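Local coordinates for protein glycosyl hydrolase, family 38 (PDB 5KBP) that probably hydrolyses alpha-mannosidic linkages in carbohydrates, as a bacterial alpha-mannosidase of glycoside hydrolase family 38, at residues Q213-V218 against Y256-S261. Numbering follows the deposited sequence.
Sequences QKLADV and YEFIHS
With chi1 of L215 at -65° and of Y256 at -62°, each side chain sets CG beside its own backbone N and anti to the carbonyl carbon, and the two groups run at each other from opposite directions. L215 CD1, anti to CA, is carried over the middle of the Y256 ring. The methyl stands 3.6 Å from the ring centroid and 10° off the ring normal, a CH-pi contact over the face; L215 CD1 comes within 3.6 Å of Y256 CE1. The same methyl also touches the F258 ring more loosely and at a slant, with L215 CD1 4.3 Å from F258 CZ, so one leucine branch meets two alternate aromatics of strand 256-260. F258 packs in turn on W211, F253 and helix 242-252. Y256 and F253 belong to a calcium site seen in this protein, without the ion in this chain. Strand 256-260 is an outer strand of the parallel sheet 226-231, 7-13, 256-260 in the family 38 N-terminal domain, and L215 packs helix 204-219 onto it. The methyl's grip on the ring is non-directional, while Y256 OH hydrogen-bonds E219 at the end of that helix; face and hydroxyl thus both tie the ring to helix 204-219.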
loop_
_atom_site.group_PDB
_atom_site.type_symbol
_atom_site.label_atom_id
_atom_site.label_comp_id
_atom_site.label_asym_id
_atom_site.label_seq_id
_atom_site.Cartn_x
_atom_site.Cartn_y
_atom_site.Cartn_z
ATOM N N GLN A 213 -44.515 -15.667 1.041
ATOM C CA GLN A 213 -43.517 -16.084 2.018
ATOM C C GLN A 213 -42.923 -14.888 2.751
ATOM O O GLN A 213 -42.804 -14.903 3.981
ATOM C CB GLN A 213 -42.415 -16.887 1.330
ATOM C CG GLN A 213 -41.318 -17.356 2.271
ATOM C CD GLN A 213 -41.799 -18.416 3.244
ATOM O OE1 GLN A 213 -42.539 -19.326 2.871
ATOM N NE2 GLN A 213 -41.379 -18.301 4.499
ATOM N N LYS A 214 -42.560 -13.837 2.011
ATOM C CA LYS A 214 -41.868 -12.703 2.617
ATOM C C LYS A 214 -42.775 -11.930 3.567
ATOM O O LYS A 214 -42.320 -11.454 4.614
ATOM C CB LYS A 214 -41.321 -11.778 1.528
ATOM C CG LYS A 214 -40.298 -12.430 0.610
ATOM C CD LYS A 214 -39.126 -13.002 1.391
ATOM C CE LYS A 214 -38.107 -13.630 0.455
ATOM N NZ LYS A 214 -36.961 -14.238 1.184
ATOM N N LEU A 215 -44.058 -11.788 3.224
ATOM C CA LEU A 215 -44.974 -11.072 4.108
ATOM C C LEU A 215 -45.202 -11.842 5.404
ATOM O O LEU A 215 -45.323 -11.240 6.478
ATOM C CB LEU A 215 -46.301 -10.807 3.397
ATOM C CG LEU A 215 -46.242 -9.876 2.182
ATOM C CD1 LEU A 215 -47.615 -9.741 1.539
ATOM C CD2 LEU A 215 -45.689 -8.512 2.564
ATOM N N ALA A 216 -45.261 -13.173 5.324
ATOM C CA ALA A 216 -45.424 -13.981 6.528
ATOM C C ALA A 216 -44.191 -13.916 7.417
ATOM O O ALA A 216 -44.312 -13.958 8.647
ATOM C CB ALA A 216 -45.734 -15.430 6.152
ATOM N N ASP A 217 -43.003 -13.811 6.820
ATOM C CA ASP A 217 -41.778 -13.728 7.609
ATOM C C ASP A 217 -41.708 -12.417 8.381
ATOM O O ASP A 217 -41.379 -12.402 9.573
ATOM C CB ASP A 217 -40.557 -13.880 6.702
ATOM C CG ASP A 217 -40.459 -15.261 6.080
ATOM O OD1 ASP A 217 -41.002 -16.219 6.669
ATOM O OD2 ASP A 217 -39.832 -15.389 5.006
ATOM N N VAL A 218 -42.022 -11.302 7.717
ATOM C CA VAL A 218 -41.936 -9.999 8.369
ATOM C C VAL A 218 -43.041 -9.835 9.404
ATOM O O VAL A 218 -42.826 -9.229 10.462
ATOM C CB VAL A 218 -41.973 -8.882 7.309
ATOM C CG1 VAL A 218 -41.937 -7.516 7.968
ATOM C CG2 VAL A 218 -40.805 -9.035 6.361
ATOM N N TYR A 256 -52.389 -5.148 1.092
ATOM C CA TYR A 256 -51.118 -4.519 1.412
ATOM C C TYR A 256 -50.881 -3.335 0.489
ATOM O O TYR A 256 -51.344 -3.314 -0.655
ATOM C CB TYR A 256 -49.956 -5.515 1.291
ATOM C CG TYR A 256 -50.050 -6.689 2.241
ATOM C CD1 TYR A 256 -50.789 -7.818 1.910
ATOM C CD2 TYR A 256 -49.398 -6.669 3.466
ATOM C CE1 TYR A 256 -50.878 -8.893 2.775
ATOM C CE2 TYR A 256 -49.480 -7.738 4.336
ATOM C CZ TYR A 256 -50.220 -8.847 3.987
ATOM O OH TYR A 256 -50.304 -9.915 4.851
ATOM N N GLU A 257 -50.153 -2.344 1.000
ATOM C CA GLU A 257 -49.749 -1.172 0.231
ATOM C C GLU A 257 -48.229 -1.155 0.163
ATOM O O GLU A 257 -47.559 -0.921 1.176
ATOM C CB GLU A 257 -50.287 0.115 0.853
ATOM C CG GLU A 257 -49.848 1.375 0.126
ATOM C CD GLU A 257 -50.384 2.639 0.766
ATOM O OE1 GLU A 257 -51.424 2.564 1.453
ATOM O OE2 GLU A 257 -49.762 3.708 0.585
ATOM N N PHE A 258 -47.685 -1.404 -1.026
ATOM C CA PHE A 258 -46.245 -1.469 -1.224
ATOM C C PHE A 258 -45.719 -0.101 -1.636
ATOM O O PHE A 258 -46.191 0.484 -2.618
ATOM C CB PHE A 258 -45.894 -2.519 -2.277
ATOM C CG PHE A 258 -46.276 -3.916 -1.882
ATOM C CD1 PHE A 258 -47.568 -4.378 -2.077
ATOM C CD2 PHE A 258 -45.344 -4.766 -1.309
ATOM C CE1 PHE A 258 -47.922 -5.662 -1.708
ATOM C CE2 PHE A 258 -45.692 -6.051 -0.938
ATOM C CZ PHE A 258 -46.983 -6.499 -1.139
ATOM N N ILE A 259 -44.740 0.402 -0.887
ATOM C CA ILE A 259 -44.205 1.745 -1.076
ATOM C C ILE A 259 -42.691 1.649 -1.191
ATOM O O ILE A 259 -42.030 1.130 -0.282
ATOM C CB ILE A 259 -44.588 2.684 0.080
ATOM C CG1 ILE A 259 -46.096 2.641 0.340
ATOM C CG2 ILE A 259 -44.136 4.106 -0.218
ATOM C CD1 ILE A 259 -46.527 3.439 1.551
ATOM N N HIS A 260 -42.143 2.144 -2.297
ATOM C CA HIS A 260 -40.707 2.370 -2.368
ATOM C C HIS A 260 -40.362 3.523 -1.434
ATOM O O HIS A 260 -40.811 4.655 -1.644
ATOM C CB HIS A 260 -40.274 2.679 -3.800
ATOM C CG HIS A 260 -38.839 2.351 -4.080
ATOM N ND1 HIS A 260 -38.049 3.110 -4.915
ATOM C CD2 HIS A 260 -38.056 1.340 -3.636
ATOM C CE1 HIS A 260 -36.838 2.585 -4.969
ATOM N NE2 HIS A 260 -36.816 1.509 -4.203
ATOM N N SER A 261 -39.592 3.235 -0.386
ATOM C CA SER A 261 -39.405 4.217 0.676
ATOM C C SER A 261 -37.950 4.334 1.109
ATOM O O SER A 261 -37.031 4.073 0.325
ATOM C CB SER A 261 -40.285 3.858 1.876
ATOM O OG SER A 261 -40.372 4.935 2.793
#